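Local coordinates for protein putative glutathionylspermidine synthase (Methylobacillus flagellatus, PDB 3N6X) that probably acts as an ATP-dependent carbon-nitrogen ligase of the circularly permuted ATP-grasp type, with glutathionylspermidine synthesis as its putative reaction, at residues 110-115 against 120-125; 147-152 against 157-162; 175-180 against 191-196; 353-358 against 395-400. All coordinates share one frame; numbering follows the deposited sequence.

Contact 1: 110-115 against 120-125; sequences EIIKAG and SILANA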
# COMPACT_ATOMS: atom_id res chain seq x y z
N GLU A 110 5.14 -26.88 -0.04
CA GLU A 110 6.52 -27.26 -0.32
C GLU A 110 7.54 -26.49 0.53
O GLU A 110 8.54 -27.07 0.95
CB GLU A 110 6.85 -27.11 -1.83
CG GLU A 110 6.13 -28.08 -2.75
CD GLU A 110 6.31 -29.58 -2.52
OE1 GLU A 110 7.28 -29.97 -1.83
OE2 GLU A 110 5.50 -30.36 -3.07
N ILE A 111 7.28 -25.17 0.77
CA ILE A 111 8.18 -24.32 1.55
C ILE A 111 8.22 -24.72 3.04
O ILE A 111 9.22 -24.47 3.71
CB ILE A 111 7.87 -22.80 1.35
CG1 ILE A 111 9.09 -21.92 1.78
CG2 ILE A 111 6.55 -22.38 2.07
CD1 ILE A 111 9.17 -20.48 1.18
N ILE A 112 7.12 -25.32 3.56
CA ILE A 112 7.06 -25.80 4.95
C ILE A 112 7.81 -27.15 5.05
O ILE A 112 8.66 -27.32 5.92
CB ILE A 112 5.60 -25.88 5.49
CG1 ILE A 112 4.91 -24.47 5.46
CG2 ILE A 112 5.59 -26.47 6.92
CD1 ILE A 112 3.37 -24.46 5.80
N LYS A 113 7.56 -28.06 4.07
CA LYS A 113 8.23 -29.37 4.00
C LYS A 113 9.75 -29.21 3.83
O LYS A 113 10.50 -30.07 4.30
CB LYS A 113 7.65 -30.23 2.86
CG LYS A 113 6.16 -30.54 3.05
CD LYS A 113 5.55 -31.20 1.82
CE LYS A 113 4.15 -31.69 2.10
NZ LYS A 113 3.46 -32.14 0.86
N ALA A 114 10.20 -28.12 3.15
CA ALA A 114 11.62 -27.83 2.95
C ALA A 114 12.27 -27.19 4.21
O ALA A 114 13.48 -26.93 4.22
CB ALA A 114 11.82 -26.93 1.73
N GLY A 115 11.46 -26.95 5.24
CA GLY A 115 11.91 -26.39 6.52
C GLY A 115 12.18 -24.89 6.51
O GLY A 115 12.55 -24.33 7.55
N SER A 120 4.46 -23.34 12.29
CA SER A 120 3.72 -22.46 13.20
C SER A 120 2.89 -21.42 12.45
O SER A 120 1.91 -20.91 13.00
CB SER A 120 4.67 -21.78 14.18
OG SER A 120 5.73 -21.11 13.52
N ILE A 121 3.23 -21.17 11.16
CA ILE A 121 2.46 -20.28 10.28
C ILE A 121 0.99 -20.73 10.19
O ILE A 121 0.10 -19.91 9.98
CB ILE A 121 3.14 -20.16 8.86
CG1 ILE A 121 2.63 -18.94 8.10
CG2 ILE A 121 2.98 -21.45 8.03
CD1 ILE A 121 3.64 -18.27 7.31
N LEU A 122 0.74 -22.04 10.36
CA LEU A 122 -0.60 -22.63 10.29
C LEU A 122 -1.45 -22.30 11.54
O LEU A 122 -2.65 -22.58 11.55
CB LEU A 122 -0.51 -24.15 10.06
CG LEU A 122 0.31 -24.59 8.84
CD1 LEU A 122 0.31 -26.10 8.70
CD2 LEU A 122 -0.21 -23.96 7.56
N ALA A 123 -0.83 -21.67 12.57
CA ALA A 123 -1.54 -21.19 13.77
C ALA A 123 -2.09 -19.78 13.52
O ALA A 123 -2.91 -19.30 14.30
CB ALA A 123 -0.60 -21.18 14.97
N ASN A 124 -1.66 -19.13 12.42
CA ASN A 124 -2.09 -17.79 12.07
C ASN A 124 -3.57 -17.75 11.73
O ASN A 124 -4.05 -18.56 10.93
CB ASN A 124 -1.26 -17.24 10.92
CG ASN A 124 -1.22 -15.74 10.88
OD1 ASN A 124 -2.25 -15.06 10.81
ND2 ASN A 124 -0.02 -15.19 10.95
N ALA A 125 -4.30 -16.79 12.35
CA ALA A 125 -5.75 -16.60 12.16
C ALA A 125 -6.07 -16.19 10.74
O ALA A 125 -7.19 -16.41 10.26
CB ALA A 125 -6.27 -15.55 13.12
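The short helix 110-113 and the 3-10 turn 120-123, within the loop that runs on to strand 144-151, meet through three aliphatic side chains, Ile112 on one side and Ile121 with Leu122 on the other. All the touching by Ile112 is done by its terminal methyl. CG1 lies anti to the carbonyl carbon (chi1 -60°) and the chain then runs on extended, which carries CD1 into the space between the backbones, whose nearest CA atoms, those of Ile112 and Ile121, are 8.9 Å apart. There CD1 rests against the branch methyl of Ile121, with Ile112 CD1 to Ile121 CG2 at 3.8 Å, and against Leu122, with Ile112 CD1 to Leu122 CD2 at 4.0 Å. Both pairs approach at a slant, and no hydrogen bond crosses between the segments. The fold element is a short helix followed by a 3-10 turn, packed on the long helix 81-105: Ile111 and Ile121 both touch Phe101, while Asp104 accepts the backbone N-H groups of Glu110 and Ile111 where the short helix starts. Ile111 also packs on Phe333 and Tyr334 of helix 327-335. Branched aliphatics suit the place where the helix faces the 3-10 turn, since they offer methyls without leaving polar groups to be satisfied. Just past the helix, Gly115 is the first residue to leave helical phi and psi, with positive phi, and Gly115 N bonds back to Ile112 O at 2.9 Å.

Contact 2: 147-152 against 157-162; sequences VDLVRT and FYVLED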
# COMPACT_ATOMS: atom_id res chain seq x y z
N VAL A 147 3.02 -1.90 -1.68
CA VAL A 147 4.34 -2.13 -1.10
C VAL A 147 4.83 -0.83 -0.48
O VAL A 147 5.10 0.11 -1.21
CB VAL A 147 5.36 -2.66 -2.18
CG1 VAL A 147 6.70 -3.01 -1.55
CG2 VAL A 147 4.79 -3.85 -2.95
N ASP A 148 4.95 -0.77 0.84
CA ASP A 148 5.43 0.45 1.49
C ASP A 148 6.96 0.51 1.46
O ASP A 148 7.63 -0.39 1.99
CB ASP A 148 4.85 0.61 2.91
CG ASP A 148 3.33 0.79 2.92
OD1 ASP A 148 2.82 1.62 2.12
OD2 ASP A 148 2.64 0.09 3.70
N LEU A 149 7.52 1.52 0.78
CA LEU A 149 8.96 1.65 0.57
C LEU A 149 9.52 2.89 1.19
O LEU A 149 8.89 3.94 1.17
CB LEU A 149 9.29 1.67 -0.93
CG LEU A 149 8.89 0.46 -1.73
CD1 LEU A 149 8.78 0.79 -3.19
CD2 LEU A 149 9.87 -0.67 -1.53
N VAL A 150 10.77 2.80 1.66
CA VAL A 150 11.52 3.94 2.20
C VAL A 150 12.89 3.97 1.55
O VAL A 150 13.41 2.92 1.13
CB VAL A 150 11.60 3.96 3.75
CG1 VAL A 150 10.22 4.13 4.38
CG2 VAL A 150 12.31 2.72 4.31
N ARG A 151 13.47 5.16 1.43
CA ARG A 151 14.78 5.34 0.80
C ARG A 151 15.81 5.77 1.86
O ARG A 151 15.47 6.56 2.75
CB ARG A 151 14.67 6.40 -0.29
CG ARG A 151 15.84 6.43 -1.23
CD ARG A 151 15.69 7.53 -2.25
NE ARG A 151 16.72 7.46 -3.29
CZ ARG A 151 16.61 8.05 -4.47
NH1 ARG A 151 15.53 8.76 -4.78
NH2 ARG A 151 17.59 7.92 -5.36
N THR A 152 17.03 5.24 1.80
CA THR A 152 18.09 5.64 2.74
C THR A 152 19.30 6.24 2.00
O THR A 152 20.08 6.98 2.60
CB THR A 152 18.47 4.50 3.70
OG1 THR A 152 18.82 3.34 2.96
CG2 THR A 152 17.36 4.18 4.70
N PHE A 157 16.83 1.16 -1.07
CA PHE A 157 15.39 1.12 -0.80
C PHE A 157 15.02 -0.06 0.08
O PHE A 157 15.50 -1.18 -0.16
CB PHE A 157 14.58 1.07 -2.10
CG PHE A 157 14.43 2.39 -2.80
CD1 PHE A 157 13.38 3.24 -2.48
CD2 PHE A 157 15.33 2.79 -3.78
CE1 PHE A 157 13.23 4.48 -3.13
CE2 PHE A 157 15.19 4.02 -4.43
CZ PHE A 157 14.14 4.86 -4.10
N TYR A 158 14.13 0.16 1.07
CA TYR A 158 13.66 -0.90 1.97
C TYR A 158 12.16 -1.07 1.93
O TYR A 158 11.43 -0.08 1.99
CB TYR A 158 14.08 -0.60 3.42
CG TYR A 158 15.56 -0.65 3.66
CD1 TYR A 158 16.19 -1.83 4.05
CD2 TYR A 158 16.34 0.50 3.57
CE1 TYR A 158 17.55 -1.87 4.31
CE2 TYR A 158 17.71 0.46 3.80
CZ TYR A 158 18.31 -0.72 4.20
OH TYR A 158 19.67 -0.75 4.44
N VAL A 159 11.68 -2.33 1.91
CA VAL A 159 10.23 -2.60 2.01
C VAL A 159 9.87 -2.61 3.49
O VAL A 159 10.35 -3.46 4.22
CB VAL A 159 9.80 -3.92 1.31
CG1 VAL A 159 8.31 -4.18 1.52
CG2 VAL A 159 10.16 -3.92 -0.17
N LEU A 160 9.04 -1.67 3.93
CA LEU A 160 8.61 -1.62 5.34
C LEU A 160 7.52 -2.64 5.63
O LEU A 160 7.45 -3.16 6.74
CB LEU A 160 8.08 -0.22 5.69
CG LEU A 160 9.08 0.84 6.12
CD1 LEU A 160 8.36 1.98 6.80
CD2 LEU A 160 10.10 0.29 7.08
N GLU A 161 6.61 -2.85 4.66
CA GLU A 161 5.41 -3.67 4.87
C GLU A 161 4.78 -4.03 3.53
O GLU A 161 4.88 -3.26 2.58
CB GLU A 161 4.39 -2.84 5.70
CG GLU A 161 3.26 -3.64 6.32
CD GLU A 161 2.35 -2.83 7.22
OE1 GLU A 161 2.34 -1.58 7.10
OE2 GLU A 161 1.65 -3.44 8.06
N ASP A 162 4.05 -5.16 3.49
CA ASP A 162 3.28 -5.58 2.32
C ASP A 162 1.78 -5.38 2.62
O ASP A 162 1.38 -5.50 3.78
CB ASP A 162 3.58 -7.06 1.98
CG ASP A 162 5.06 -7.34 1.67
OD1 ASP A 162 5.56 -6.82 0.64
OD2 ASP A 162 5.70 -8.09 2.44
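Strands 144-151 and 157-163 form an antiparallel beta hairpin within the larger mixed sheet, and its backbone bonds are Val150 N to Tyr158 O (3.0 Å), Tyr158 N to Val150 O (2.9 Å), Leu160 N to Asp148 O (2.7 Å) and Asp148 N to Glu161 O. The two bonds between Val150 and Tyr158 lie in their carbonyl planes. A beta bulge interrupts the ladder, for Leu160, with helical phi and psi, is an extra residue opposite Asp148.

Apolar contacts line both faces. On the face turned to helix 81-105, Val159 sits between Val147 and Leu149, with Leu149 CD2 3.5 Å from Val159 CG2; on the other, Val150 CG1 meets Leu160 CD1 at about a right angle.

Among the charged groups, Asp148 and Glu161 lie side by side, but Asp148 OD1 has Arg430 as salt-bridge partner and OD2 accepts from Asn163. The extended Arg151 pairs with Glu12 and Glu83, and on its way passes over Phe157: Arg151 CG makes a CH-pi contact 3.9 Å from the ring centroid of Phe157. Beyond the paired residues, Thr152 OG1 meets the edge of the Tyr158 ring in its plane, 3.2 Å from Tyr158 CE2.

Contact 3: 175-180 against 191-196; sequences ENRKMM and YPVAPV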
# COMPACT_ATOMS: atom_id res chain seq x y z
N GLU A 175 -5.66 11.83 -7.71
CA GLU A 175 -6.06 13.22 -7.45
C GLU A 175 -4.89 14.16 -7.26
O GLU A 175 -5.00 15.33 -7.61
CB GLU A 175 -7.04 13.31 -6.25
CG GLU A 175 -8.46 12.86 -6.60
CD GLU A 175 -9.06 13.51 -7.84
OE1 GLU A 175 -9.01 14.76 -7.96
OE2 GLU A 175 -9.57 12.76 -8.71
N ASN A 176 -3.78 13.67 -6.71
CA ASN A 176 -2.61 14.52 -6.52
C ASN A 176 -2.01 14.91 -7.85
O ASN A 176 -1.58 16.05 -8.01
CB ASN A 176 -1.56 13.87 -5.61
CG ASN A 176 -1.98 13.80 -4.17
OD1 ASN A 176 -2.96 14.42 -3.75
ND2 ASN A 176 -1.27 12.99 -3.39
N ARG A 177 -2.05 14.00 -8.84
CA ARG A 177 -1.55 14.31 -10.18
C ARG A 177 -2.44 15.38 -10.84
O ARG A 177 -1.92 16.37 -11.38
CB ARG A 177 -1.47 13.05 -11.07
CG ARG A 177 -1.10 13.37 -12.54
CD ARG A 177 0.28 14.06 -12.66
NE ARG A 177 1.30 13.37 -11.87
CZ ARG A 177 1.93 12.27 -12.26
NH1 ARG A 177 1.71 11.76 -13.47
NH2 ARG A 177 2.80 11.68 -11.47
N LYS A 178 -3.78 15.17 -10.78
CA LYS A 178 -4.78 16.07 -11.34
C LYS A 178 -4.64 17.49 -10.74
O LYS A 178 -4.69 18.47 -11.48
CB LYS A 178 -6.19 15.49 -11.08
CG LYS A 178 -7.29 16.13 -11.90
CD LYS A 178 -8.67 15.57 -11.52
CE LYS A 178 -9.78 16.57 -11.81
NZ LYS A 178 -10.85 15.97 -12.66
N MSE A 179 -4.36 17.58 -9.42
CA MSE A 179 -4.14 18.83 -8.67
C MSE A 179 -2.90 19.58 -9.17
O MSE A 179 -2.96 20.80 -9.40
CB MSE A 179 -4.03 18.52 -7.16
CG MSE A 179 -3.66 19.73 -6.30
SE MSE A 179 -4.96 21.18 -6.45
CE MSE A 179 -6.21 20.57 -5.22
N MSE A 180 -1.76 18.86 -9.35
CA MSE A 180 -0.49 19.42 -9.82
C MSE A 180 -0.61 19.94 -11.24
O MSE A 180 -0.04 20.99 -11.56
CB MSE A 180 0.64 18.36 -9.74
CG MSE A 180 1.09 18.06 -8.31
SE MSE A 180 2.07 19.51 -7.43
CE MSE A 180 3.57 19.63 -8.58
N TYR A 191 9.29 18.73 -17.38
CA TYR A 191 9.64 17.35 -16.99
C TYR A 191 8.87 16.32 -17.83
O TYR A 191 7.66 16.46 -18.02
CB TYR A 191 9.35 17.11 -15.51
CG TYR A 191 10.42 17.62 -14.58
CD1 TYR A 191 11.50 16.82 -14.21
CD2 TYR A 191 10.30 18.87 -13.98
CE1 TYR A 191 12.46 17.27 -13.32
CE2 TYR A 191 11.25 19.33 -13.06
CZ TYR A 191 12.34 18.52 -12.74
OH TYR A 191 13.28 18.96 -11.84
N PRO A 192 9.55 15.22 -18.27
CA PRO A 192 8.83 14.16 -18.99
C PRO A 192 8.14 13.19 -18.00
O PRO A 192 8.60 12.06 -17.81
CB PRO A 192 9.95 13.47 -19.79
CG PRO A 192 11.18 13.66 -18.97
CD PRO A 192 10.98 14.88 -18.08
N VAL A 193 7.05 13.66 -17.36
CA VAL A 193 6.33 12.88 -16.34
C VAL A 193 5.44 11.81 -16.95
O VAL A 193 4.60 12.12 -17.80
CB VAL A 193 5.56 13.80 -15.34
CG1 VAL A 193 4.92 12.99 -14.21
CG2 VAL A 193 6.48 14.88 -14.77
N ALA A 194 5.63 10.53 -16.53
CA ALA A 194 4.80 9.42 -17.01
C ALA A 194 3.37 9.54 -16.44
O ALA A 194 3.21 9.96 -15.30
CB ALA A 194 5.41 8.09 -16.60
N PRO A 195 2.32 9.26 -17.26
CA PRO A 195 0.94 9.41 -16.76
C PRO A 195 0.50 8.29 -15.81
O PRO A 195 1.09 7.21 -15.82
CB PRO A 195 0.11 9.43 -18.04
CG PRO A 195 0.88 8.57 -18.98
CD PRO A 195 2.34 8.80 -18.67
N VAL A 196 -0.56 8.53 -15.01
CA VAL A 196 -1.07 7.57 -14.03
C VAL A 196 -2.56 7.29 -14.17
O VAL A 196 -3.05 6.29 -13.64
CB VAL A 196 -0.74 8.00 -12.56
CG1 VAL A 196 0.75 7.89 -12.27
CG2 VAL A 196 -1.26 9.40 -12.26
O HOH W 1 4.40 9.63 -12.84
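Helix 170-183 meets the irregular loop between helices 185-190 and 199-209 through Arg177, whose guanidinium is layered between Val193 and Val196. The loop, which makes an inverse gamma turn centred on Pro192, runs beside strand 464-471, with Ala194 bonded through the backbone to Ile471. The chain of Arg177 leaves with CG anti to the backbone N (chi1 174°) and then bends at its second and third torsions, which folds the charged end back over Val196. Val193 CG1 stands over one face of the guanidinium, 3.6 Å from Arg177 CZ, and Val196 CG2 lies over the opposite face, offset toward the rim and also 3.8 Å from Arg177 CB. Valines suit both places, because a flat cation accepts methyls above and below while its N-H groups stay directed outward around the edge. At that edge Arg177 NH1 donates to Ala194 O at 3.0 Å, a somewhat bent bond of 146° with the oxygen a little out of the guanidinium plane. Arg177 NE forms a salt bridge with Asp468, and NH1 also bonds a glycerol probably taken up from the crystallisation liquor. Methyls on both faces and bonds from NE, NH1 and NH2 would fix the rotation of the group. A leucine in place of Arg177 would probably leave Asp468 without this cationic mate and Ala194 O without its direct N-H donor. A water completes the edge: it accepts from Arg177 NH2 at 2.9 Å and donates to Ala194 O at 2.8 Å, giving that carbonyl oxygen two donors.

Contact 4: 353-358 against 395-400; sequences DDLKYV and RILANP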
# COMPACT_ATOMS: atom_id res chain seq x y z
N ASP A 353 12.46 -13.72 23.06
CA ASP A 353 13.81 -13.27 22.69
C ASP A 353 13.78 -11.86 22.14
O ASP A 353 14.66 -11.06 22.45
CB ASP A 353 14.45 -14.23 21.67
CG ASP A 353 14.73 -15.64 22.19
OD1 ASP A 353 14.49 -15.89 23.39
OD2 ASP A 353 15.19 -16.48 21.40
N ASP A 354 12.76 -11.56 21.31
CA ASP A 354 12.59 -10.24 20.69
C ASP A 354 12.17 -9.21 21.72
O ASP A 354 12.74 -8.12 21.76
CB ASP A 354 11.59 -10.31 19.52
CG ASP A 354 12.13 -10.98 18.26
OD1 ASP A 354 13.18 -11.66 18.35
OD2 ASP A 354 11.50 -10.86 17.21
N LEU A 355 11.20 -9.57 22.61
CA LEU A 355 10.75 -8.69 23.68
C LEU A 355 11.92 -8.32 24.62
O LEU A 355 12.08 -7.16 24.96
CB LEU A 355 9.60 -9.35 24.47
CG LEU A 355 9.01 -8.54 25.64
CD1 LEU A 355 8.46 -7.22 25.16
CD2 LEU A 355 7.94 -9.32 26.32
N LYS A 356 12.76 -9.31 24.97
CA LYS A 356 13.92 -9.09 25.83
C LYS A 356 14.89 -8.09 25.20
O LYS A 356 15.31 -7.14 25.85
CB LYS A 356 14.63 -10.41 26.15
CG LYS A 356 16.02 -10.23 26.76
CD LYS A 356 16.64 -11.56 27.18
CE LYS A 356 16.86 -12.51 26.04
NZ LYS A 356 17.54 -13.75 26.49
N TYR A 357 15.22 -8.30 23.90
CA TYR A 357 16.14 -7.43 23.18
C TYR A 357 15.61 -6.02 23.07
O TYR A 357 16.32 -5.07 23.38
CB TYR A 357 16.47 -8.00 21.77
CG TYR A 357 17.47 -7.15 21.02
CD1 TYR A 357 17.06 -6.08 20.23
CD2 TYR A 357 18.84 -7.35 21.18
CE1 TYR A 357 17.98 -5.25 19.59
CE2 TYR A 357 19.77 -6.53 20.53
CZ TYR A 357 19.33 -5.48 19.75
OH TYR A 357 20.24 -4.67 19.13
N VAL A 358 14.35 -5.87 22.60
CA VAL A 358 13.74 -4.56 22.40
C VAL A 358 13.70 -3.72 23.67
O VAL A 358 14.14 -2.58 23.65
CB VAL A 358 12.35 -4.67 21.71
CG1 VAL A 358 11.67 -3.30 21.62
CG2 VAL A 358 12.49 -5.28 20.32
N ARG A 395 3.67 0.37 28.65
CA ARG A 395 2.65 0.22 27.59
C ARG A 395 2.89 -1.10 26.81
O ARG A 395 1.95 -1.89 26.63
CB ARG A 395 2.69 1.43 26.63
CG ARG A 395 1.44 1.57 25.76
CD ARG A 395 1.63 2.62 24.66
NE ARG A 395 1.59 3.98 25.19
N ILE A 396 4.16 -1.37 26.45
CA ILE A 396 4.55 -2.61 25.78
C ILE A 396 4.20 -3.83 26.65
O ILE A 396 3.52 -4.73 26.18
CB ILE A 396 6.06 -2.60 25.39
CG1 ILE A 396 6.32 -1.60 24.23
CG2 ILE A 396 6.54 -4.02 25.04
CD1 ILE A 396 7.80 -1.28 24.00
N LEU A 397 4.64 -3.85 27.92
CA LEU A 397 4.42 -5.00 28.80
C LEU A 397 2.96 -5.27 29.14
O LEU A 397 2.61 -6.41 29.48
CB LEU A 397 5.32 -4.95 30.04
CG LEU A 397 6.80 -5.19 29.73
CD1 LEU A 397 7.68 -4.55 30.74
CD2 LEU A 397 7.11 -6.66 29.58
N ALA A 398 2.08 -4.26 28.95
CA ALA A 398 0.64 -4.40 29.14
C ALA A 398 0.04 -5.29 28.03
O ALA A 398 -0.94 -5.99 28.27
CB ALA A 398 -0.02 -3.04 29.16
N ASN A 399 0.67 -5.29 26.81
CA ASN A 399 0.26 -6.12 25.66
C ASN A 399 1.42 -6.27 24.64
O ASN A 399 1.39 -5.64 23.58
CB ASN A 399 -0.98 -5.52 24.97
CG ASN A 399 -1.74 -6.49 24.09
OD1 ASN A 399 -1.40 -7.68 23.97
ND2 ASN A 399 -2.81 -6.01 23.48
N PRO A 400 2.48 -7.08 24.97
CA PRO A 400 3.65 -7.16 24.06
C PRO A 400 3.39 -7.71 22.66
O PRO A 400 3.99 -7.23 21.70
CB PRO A 400 4.65 -8.02 24.85
CG PRO A 400 3.81 -8.78 25.80
CD PRO A 400 2.69 -7.88 26.19
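Leu355 carries the contact between helix 352-360 and the C-terminal end of helix 386-398, burying more surface here than Ile396 or Pro400, the next two. A chi1 of -180° sets CG opposite the backbone N and points the fork at helix 386-398. Leu355 CD1 runs alongside Ile396, 3.7 Å from Ile396 CG2, the two side chains sliding past each other in opposite directions. The other branch goes to the proline, with Leu355 CD2 3.8 Å from Pro400 CB. Pro400 CB is shared, since Leu355 CD1 is also only 3.9 Å from it. Leu397 merely flanks the group at its outer side.

A forked leucine suits this place because its methyls can serve two neighbours at once, and the ring of Pro400, just beyond the helix end, gives a rigid apolar surface that both methyls touch. Replacement of Leu355 by alanine would probably open a gap between the helices and leave Ile396 CG2 and Pro400 CB without their partner methyls. Both helices lie against the small antiparallel sheet that includes strands 365-369 and 403-407: Val358 and Ile396 each touch Val367, and Leu349 meets Leu355, Val358 and Ile396. This helix-on-sheet layer is consistent with a subdomain of the ATP-grasp fold. With no hydrogen bond or charge pair between the segments, the contact is purely apolar and probably depends on close fit and the exclusion of water.

Contact 2 is the most central, its centre about 10 Å from the chain's centre, and has mostly buried residues, joining two sheet strands by backbone bonds and mixed side-chain contacts. Contacts 1, 3 and 4 lie toward the periphery, each mixing buried and exposed residues. Contacts 1 and 4 are purely aliphatic, between a short helix and a 3-10 turn in the first and between two helix segments and the following Pro400 in the second, resting on helix 81-105 and a small sheet respectively. Contact 3 differs by using a charged group and a water. It sits across the chain's centre from contacts 1 and 4, and strand 157-163 of contact 2 leads into its helix 170-183.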